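Local coordinates for heavy metal-binding domain-containing protein (Pediococcus pentosaceus, PDB 3QKB), which is of unknown function but belongs to the DUF74 family of small oligomeric proteins and may bind heavy metals, at residues K34-A46 and Q58-K70. Numbering follows the deposited sequence.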
ATOM      1  N   LYS A  34      -1.970   7.227  21.289  1.00 73.98           N
ATOM      2  CA  LYS A  34      -0.735   6.933  22.020  1.00 74.57           C
ATOM      3  C   LYS A  34       0.485   7.034  21.099  1.00 71.82           C
ATOM      4  O   LYS A  34       1.309   7.920  21.284  1.00 73.21           O
ATOM      5  CB  LYS A  34      -0.807   5.562  22.716  1.00 75.42           C
ATOM      6  CG  LYS A  34      -1.785   5.528  23.908  1.00 78.40           C
ATOM      7  CD  LYS A  34      -1.175   6.197  25.157  1.00 82.54           C
ATOM      8  CE  LYS A  34      -2.162   6.303  26.317  1.00 85.48           C
ATOM      9  NZ  LYS A  34      -1.448   6.443  27.613  1.00 87.96           N
ATOM     10  N   ASP A  35       0.584   6.148  20.105  1.00 67.90           N
ATOM     11  CA  ASP A  35       1.716   6.157  19.142  1.00 65.30           C
ATOM     12  C   ASP A  35       1.422   5.251  17.953  1.00 61.25           C
ATOM     13  O   ASP A  35       0.525   4.409  18.026  1.00 60.89           O
ATOM     14  CB  ASP A  35       3.019   5.673  19.826  1.00 66.82           C
ATOM     15  CG  ASP A  35       4.308   6.267  19.201  1.00 66.97           C
ATOM     16  OD1 ASP A  35       4.308   6.757  18.050  1.00 65.41           O
ATOM     17  OD2 ASP A  35       5.342   6.216  19.882  1.00 70.06           O
ATOM     18  N   VAL A  36       2.179   5.428  16.866  1.00 58.33           N
ATOM     19  CA  VAL A  36       2.234   4.442  15.769  1.00 54.94           C
ATOM     20  C   VAL A  36       3.239   3.360  16.118  1.00 54.31           C
ATOM     21  O   VAL A  36       4.309   3.667  16.625  1.00 56.12           O
ATOM     22  CB  VAL A  36       2.645   5.078  14.433  1.00 53.47           C
ATOM     23  CG1 VAL A  36       2.829   4.018  13.382  1.00 50.79           C
ATOM     24  CG2 VAL A  36       1.610   6.095  13.991  1.00 53.28           C
ATOM     25  N   VAL A  37       2.888   2.104  15.859  1.00 52.24           N
ATOM     26  CA  VAL A  37       3.757   0.958  16.155  1.00 51.66           C
ATOM     27  C   VAL A  37       3.911   0.096  14.934  1.00 49.11           C
ATOM     28  O   VAL A  37       3.056   0.078  14.078  1.00 47.45           O
ATOM     29  CB  VAL A  37       3.212   0.079  17.302  1.00 53.30           C
ATOM     30  CG1 VAL A  37       3.293   0.822  18.632  1.00 55.45           C
ATOM     31  CG2 VAL A  37       1.789  -0.390  16.993  1.00 51.77           C
ATOM     32  N   GLU A  38       5.027  -0.624  14.881  1.00 48.97           N
ATOM     33  CA  GLU A  38       5.381  -1.504  13.764  1.00 46.75           C
ATOM     34  C   GLU A  38       5.955  -2.840  14.293  1.00 47.33           C
ATOM     35  O   GLU A  38       6.600  -2.878  15.350  1.00 49.42           O
ATOM     36  CB  GLU A  38       6.421  -0.857  12.851  1.00 45.59           C
ATOM     37  CG  GLU A  38       6.155   0.594  12.503  1.00 46.08           C
ATOM     38  CD  GLU A  38       6.674   1.606  13.531  1.00 48.90           C
ATOM     39  OE1 GLU A  38       7.506   1.258  14.428  1.00 51.38           O
ATOM     40  OE2 GLU A  38       6.237   2.770  13.422  1.00 49.29           O
ATOM     41  N   ALA A  39       5.732  -3.908  13.537  1.00 45.29           N
ATOM     42  CA  ALA A  39       6.297  -5.211  13.824  1.00 45.66           C
ATOM     43  C   ALA A  39       6.655  -5.851  12.500  1.00 43.47           C
ATOM     44  O   ALA A  39       5.975  -5.604  11.495  1.00 41.83           O
ATOM     45  CB  ALA A  39       5.297  -6.064  14.573  1.00 46.66           C
ATOM     46  N   THR A  40       7.752  -6.613  12.494  1.00 43.31           N
ATOM     47  CA  THR A  40       8.156  -7.424  11.352  1.00 41.49           C
ATOM     48  C   THR A  40       8.245  -8.898  11.812  1.00 42.77           C
ATOM     49  O   THR A  40       8.700  -9.189  12.932  1.00 45.52           O
ATOM     50  CB  THR A  40       9.524  -6.946  10.773  1.00 41.14           C
ATOM     51  OG1 THR A  40       9.425  -5.570  10.369  1.00 41.05           O
ATOM     52  CG2 THR A  40       9.961  -7.797   9.594  1.00 38.28           C
ATOM     53  N   SER A  41       7.785  -9.810  10.970  1.00 41.57           N
ATOM     54  CA  SER A  41       8.018 -11.232  11.188  1.00 43.81           C
ATOM     55  C   SER A  41       8.397 -11.880   9.887  1.00 41.39           C
ATOM     56  O   SER A  41       7.975 -11.441   8.836  1.00 39.47           O
ATOM     57  CB  SER A  41       6.771 -11.905  11.753  1.00 45.57           C
ATOM     58  OG  SER A  41       5.663 -11.612  10.925  1.00 47.85           O
ATOM     59  N   SER A  42       9.191 -12.936   9.988  1.00 42.33           N
ATOM     60  CA  SER A  42       9.753 -13.598   8.834  1.00 41.66           C
ATOM     61  C   SER A  42      10.001 -15.088   9.074  1.00 43.65           C
ATOM     62  O   SER A  42      10.051 -15.546  10.238  1.00 46.07           O
ATOM     63  CB  SER A  42      11.064 -12.917   8.425  1.00 41.25           C
ATOM     64  OG  SER A  42      12.102 -13.178   9.364  1.00 43.40           O
ATOM     65  N   LEU A  43      10.132 -15.835   7.976  1.00 42.82           N
ATOM     66  CA  LEU A  43      10.564 -17.214   8.042  1.00 45.34           C
ATOM     67  C   LEU A  43      11.375 -17.579   6.835  1.00 44.88           C
ATOM     68  O   LEU A  43      11.281 -16.934   5.830  1.00 42.83           O
ATOM     69  CB  LEU A  43       9.366 -18.166   8.205  1.00 46.92           C
ATOM     70  CG  LEU A  43       8.326 -18.275   7.088  1.00 45.96           C
ATOM     71  CD1 LEU A  43       8.811 -19.183   5.967  1.00 46.37           C
ATOM     72  CD2 LEU A  43       6.983 -18.808   7.682  1.00 46.61           C
HETATM   73  N   MSE A  44      12.162 -18.645   6.965  1.00 47.55           N
HETATM   74  CA  MSE A  44      13.009 -19.153   5.896  1.00 47.76           C
HETATM   75  C   MSE A  44      12.356 -20.390   5.276  1.00 49.48           C
HETATM   76  O   MSE A  44      12.017 -21.332   5.997  1.00 51.70           O
HETATM   77  CB  MSE A  44      14.397 -19.521   6.448  1.00 49.77           C
HETATM   78  CG  MSE A  44      15.435 -19.862   5.386  1.00 49.40           C
HETATM   79 SE   MSE A  44      17.060 -20.588   6.140  0.75 48.85          SE
HETATM   80  CE  MSE A  44      18.206 -19.094   5.848  1.00 50.58           C
ATOM     81  N   LEU A  45      12.220 -20.384   3.941  1.00 48.89           N
ATOM     82  CA  LEU A  45      11.663 -21.508   3.187  1.00 50.96           C
ATOM     83  C   LEU A  45      12.716 -22.594   2.953  1.00 54.50           C
ATOM     84  O   LEU A  45      13.883 -22.277   2.672  1.00 54.85           O
ATOM     85  CB  LEU A  45      11.139 -21.041   1.844  1.00 48.97           C
ATOM     86  CG  LEU A  45       9.925 -20.087   1.842  1.00 47.38           C
ATOM     87  CD1 LEU A  45       9.786 -19.416   0.499  1.00 45.24           C
ATOM     88  CD2 LEU A  45       8.629 -20.838   2.232  1.00 47.56           C
ATOM     89  N   ALA A  46      12.308 -23.873   3.077  1.00 58.07           N
ATOM     90  CA  ALA A  46      13.105 -25.001   2.541  1.00 61.28           C
ATOM     91  C   ALA A  46      13.042 -24.955   1.026  1.00 61.05           C
ATOM     92  O   ALA A  46      12.081 -24.413   0.461  1.00 59.28           O
ATOM     93  CB  ALA A  46      12.584 -26.329   3.039  1.00 64.59           C
ATOM     94  N   GLN A  58       0.842 -17.673   8.922  1.00 55.36           N
ATOM     95  CA  GLN A  58       1.586 -17.615  10.201  1.00 56.69           C
ATOM     96  C   GLN A  58       2.114 -16.239  10.518  1.00 53.42           C
ATOM     97  O   GLN A  58       2.048 -15.785  11.660  1.00 54.40           O
ATOM     98  CB  GLN A  58       2.843 -18.497  10.165  1.00 57.75           C
ATOM     99  CG  GLN A  58       2.685 -19.938   9.841  1.00 63.56           C
ATOM    100  CD  GLN A  58       4.001 -20.537   9.452  1.00 66.71           C
ATOM    101  OE1 GLN A  58       4.100 -21.262   8.450  1.00 70.29           O
ATOM    102  NE2 GLN A  58       5.045 -20.214  10.220  1.00 67.01           N
ATOM    103  N   LEU A  59       2.742 -15.638   9.509  1.00 50.41           N
ATOM    104  CA  LEU A  59       3.510 -14.424   9.677  1.00 48.13           C
ATOM    105  C   LEU A  59       2.593 -13.241   9.962  1.00 47.56           C
ATOM    106  O   LEU A  59       2.918 -12.398  10.788  1.00 47.18           O
ATOM    107  CB  LEU A  59       4.379 -14.164   8.435  1.00 45.69           C
ATOM    108  CG  LEU A  59       5.489 -15.171   8.124  1.00 46.12           C
ATOM    109  CD1 LEU A  59       6.125 -14.823   6.813  1.00 43.10           C
ATOM    110  CD2 LEU A  59       6.545 -15.208   9.215  1.00 47.21           C
ATOM    111  N   PHE A  60       1.445 -13.189   9.292  1.00 48.06           N
ATOM    112  CA  PHE A  60       0.437 -12.180   9.607  1.00 48.36           C
ATOM    113  C   PHE A  60      -0.027 -12.298  11.065  1.00 51.79           C
ATOM    114  O   PHE A  60      -0.122 -11.284  11.748  1.00 51.89           O
ATOM    115  CB  PHE A  60      -0.783 -12.279   8.682  1.00 48.47           C
ATOM    116  CG  PHE A  60      -0.520 -11.855   7.264  1.00 45.25           C
ATOM    117  CD1 PHE A  60      -0.180 -10.543   6.970  1.00 42.79           C
ATOM    118  CD2 PHE A  60      -0.640 -12.768   6.211  1.00 45.37           C
ATOM    119  CE1 PHE A  60       0.074 -10.141   5.647  1.00 40.69           C
ATOM    120  CE2 PHE A  60      -0.399 -12.373   4.891  1.00 43.33           C
ATOM    121  CZ  PHE A  60      -0.044 -11.054   4.612  1.00 40.52           C
ATOM    122  N   ASP A  61      -0.309 -13.528  11.526  1.00 55.37           N
ATOM    123  CA  ASP A  61      -0.695 -13.767  12.931  1.00 59.03           C
ATOM    124  C   ASP A  61       0.373 -13.294  13.891  1.00 59.08           C
ATOM    125  O   ASP A  61       0.064 -12.603  14.866  1.00 59.73           O
ATOM    126  CB  ASP A  61      -0.977 -15.257  13.205  1.00 62.89           C
ATOM    127  CG  ASP A  61      -2.454 -15.635  13.030  1.00 67.66           C
ATOM    128  OD1 ASP A  61      -3.184 -14.964  12.255  1.00 68.86           O
ATOM    129  OD2 ASP A  61      -2.883 -16.635  13.666  1.00 74.11           O
ATOM    130  N   GLU A  62       1.626 -13.662  13.600  1.00 59.03           N
ATOM    131  CA  GLU A  62       2.777 -13.280  14.433  1.00 60.07           C
ATOM    132  C   GLU A  62       2.949 -11.769  14.461  1.00 57.61           C
ATOM    133  O   GLU A  62       3.152 -11.200  15.517  1.00 58.79           O
ATOM    134  CB  GLU A  62       4.072 -13.957  13.935  1.00 60.45           C
ATOM    135  CG  GLU A  62       5.301 -13.872  14.917  1.00 65.14           C
ATOM    136  CD  GLU A  62       6.625 -14.367  14.271  1.00 68.43           C
ATOM    137  OE1 GLU A  62       6.660 -15.550  13.839  1.00 72.65           O
ATOM    138  OE2 GLU A  62       7.611 -13.571  14.189  1.00 67.84           O
ATOM    139  N   ALA A  63       2.828 -11.126  13.300  1.00 54.82           N
ATOM    140  CA  ALA A  63       2.912  -9.662  13.202  1.00 52.68           C
ATOM    141  C   ALA A  63       1.846  -8.979  14.055  1.00 53.82           C
ATOM    142  O   ALA A  63       2.165  -8.085  14.813  1.00 54.25           O
ATOM    143  CB  ALA A  63       2.807  -9.222  11.767  1.00 49.70           C
ATOM    144  N   LYS A  64       0.601  -9.449  13.971  1.00 55.09           N
ATOM    145  CA  LYS A  64      -0.485  -8.943  14.828  1.00 56.82           C
ATOM    146  C   LYS A  64      -0.190  -9.109  16.317  1.00 59.62           C
ATOM    147  O   LYS A  64      -0.363  -8.157  17.063  1.00 59.94           O
ATOM    148  CB  LYS A  64      -1.823  -9.614  14.506  1.00 58.27           C
ATOM    149  CG  LYS A  64      -2.450  -9.135  13.235  1.00 56.71           C
ATOM    150  CD  LYS A  64      -3.875  -9.676  13.042  1.00 59.41           C
ATOM    151  CE  LYS A  64      -3.907 -11.144  12.665  1.00 61.46           C
ATOM    152  NZ  LYS A  64      -5.291 -11.577  12.292  1.00 64.23           N
ATOM    153  N   GLN A  65       0.254 -10.298  16.745  1.00 61.85           N
ATOM    154  CA  GLN A  65       0.561 -10.514  18.174  1.00 65.48           C
ATOM    155  C   GLN A  65       1.665  -9.577  18.664  1.00 64.71           C
ATOM    156  O   GLN A  65       1.573  -9.060  19.763  1.00 66.92           O
ATOM    157  CB  GLN A  65       0.955 -11.976  18.494  1.00 68.64           C
ATOM    158  CG  GLN A  65      -0.200 -13.009  18.504  1.00 73.13           C
ATOM    159  CD  GLN A  65      -1.327 -12.658  19.484  1.00 78.46           C
ATOM    160  OE1 GLN A  65      -1.238 -12.921  20.692  1.00 81.95           O
ATOM    161  NE2 GLN A  65      -2.392 -12.043  18.959  1.00 79.95           N
ATOM    162  N   LYS A  66       2.693  -9.353  17.848  1.00 62.48           N
ATOM    163  CA  LYS A  66       3.748  -8.400  18.196  1.00 62.05           C
ATOM    164  C   LYS A  66       3.182  -6.996  18.350  1.00 61.29           C
ATOM    165  O   LYS A  66       3.513  -6.308  19.303  1.00 62.50           O
ATOM    166  CB  LYS A  66       4.868  -8.396  17.143  1.00 59.91           C
ATOM    167  CG  LYS A  66       5.792  -9.619  17.166  1.00 61.11           C
ATOM    168  CD  LYS A  66       6.979  -9.403  16.208  1.00 59.70           C
ATOM    169  CE  LYS A  66       7.850 -10.637  16.041  1.00 60.78           C
ATOM    170  NZ  LYS A  66       9.289 -10.259  15.862  1.00 60.58           N
ATOM    171  N   LEU A  67       2.326  -6.586  17.408  1.00 59.62           N
ATOM    172  CA  LEU A  67       1.720  -5.244  17.429  1.00 59.16           C
ATOM    173  C   LEU A  67       0.822  -5.069  18.640  1.00 62.44           C
ATOM    174  O   LEU A  67       0.895  -4.047  19.302  1.00 63.68           O
ATOM    175  CB  LEU A  67       0.931  -4.948  16.137  1.00 56.48           C
ATOM    176  CG  LEU A  67       1.724  -4.678  14.838  1.00 53.94           C
ATOM    177  CD1 LEU A  67       0.758  -4.475  13.680  1.00 50.72           C
ATOM    178  CD2 LEU A  67       2.666  -3.490  14.945  1.00 52.65           C
ATOM    179  N   LYS A  68       0.009  -6.080  18.947  1.00 64.92           N
ATOM    180  CA  LYS A  68      -0.883  -6.043  20.127  1.00 68.34           C
ATOM    181  C   LYS A  68      -0.108  -5.908  21.423  1.00 71.13           C
ATOM    182  O   LYS A  68      -0.441  -5.060  22.232  1.00 72.17           O
ATOM    183  CB  LYS A  68      -1.797  -7.271  20.168  1.00 70.27           C
ATOM    184  CG  LYS A  68      -2.965  -7.198  19.187  1.00 69.46           C
ATOM    185  CD  LYS A  68      -3.719  -8.516  19.127  1.00 72.81           C
ATOM    186  CE  LYS A  68      -4.994  -8.405  18.295  1.00 72.77           C
ATOM    187  NZ  LYS A  68      -5.926  -9.548  18.515  1.00 76.01           N
ATOM    188  N   LYS A  69       0.952  -6.709  21.582  1.00 72.43           N
ATOM    189  CA  LYS A  69       1.848  -6.618  22.753  1.00 75.65           C
ATOM    190  C   LYS A  69       2.483  -5.214  22.895  1.00 75.41           C
ATOM    191  O   LYS A  69       2.619  -4.725  24.011  1.00 78.49           O
ATOM    192  CB  LYS A  69       2.936  -7.716  22.734  1.00 76.02           C
ATOM    193  N   LYS A  70       2.819  -4.559  21.774  1.00 72.54           N
ATOM    194  CA  LYS A  70       3.319  -3.166  21.809  1.00 72.33           C
ATOM    195  C   LYS A  70       2.227  -2.182  22.202  1.00 73.30           C
ATOM    196  O   LYS A  70       2.500  -1.213  22.899  1.00 74.85           O
ATOM    197  CB  LYS A  70       3.945  -2.754  20.469  1.00 68.96           C
ATOM    198  CG  LYS A  70       5.310  -3.373  20.219  1.00 68.78           C
ATOM    199  CD  LYS A  70       6.027  -2.776  18.994  1.00 65.90           C
ATOM    200  CE  LYS A  70       7.322  -3.546  18.686  1.00 65.90           C
ATOM    201  NZ  LYS A  70       8.278  -2.819  17.817  1.00 64.01           N
TER
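Ser41 points its side chain at helix 58-70 and donates from OG to Leu59 O over 2.9 Å, well off the line of the carbonyl and tilted 33° from its plane. Ala63 N, the regular helical donor, reaches the same oxygen from the opposite face, so Leu59 O is gripped twice. With chi1 at 53°, Ser41 OG sits between its own backbone N and carbonyl carbon, which directs it at the helix. The Glu62 carboxylate lies against Ser41 CB.

Two lysines on the helix mark a different mode of attachment, side chain to strand backbone. Lys70 runs extended beyond CG alongside Val37 and delivers NZ to Glu38 O at 3.0 Å, almost in line with the carbonyl. One turn earlier, Lys66 lays its CB against Ala39 CB, and a bend at its last torsion accompanies the bond from NZ to Thr40 O, 3.2 Å long. The axes of helix segment 58-70 and strand segment 34-44 approach to 7.4 Å and run at 148°, near antiparallel. The helix packs over one sheet face, across strand 31-44, outermost within this chain, and Leu59 and Leu67 reach the other long strands; five such chains assemble in this beta/alpha-propeller protein. On the strand's opposite face, Glu38 OE2 forms a salt bridge with Lys64 and a hydrogen bond with Tyr84 OH, both of the second subunit, while Thr40 OG1 bonds His101 of its own chain.

Apolar contacts flank these bonds. Leu67 CD2 lies 3.7 Å from Ala39 CB and also meets Val37 CG2, the two larger side chains sliding past each other in opposite directions. Towards the other end, Leu43 CD2 meets Leu59 CD2 at 3.9 Å, and Gln58 crosses Leu43 at about a right angle, its amide NE2 3.5 Å from Leu43 CD2.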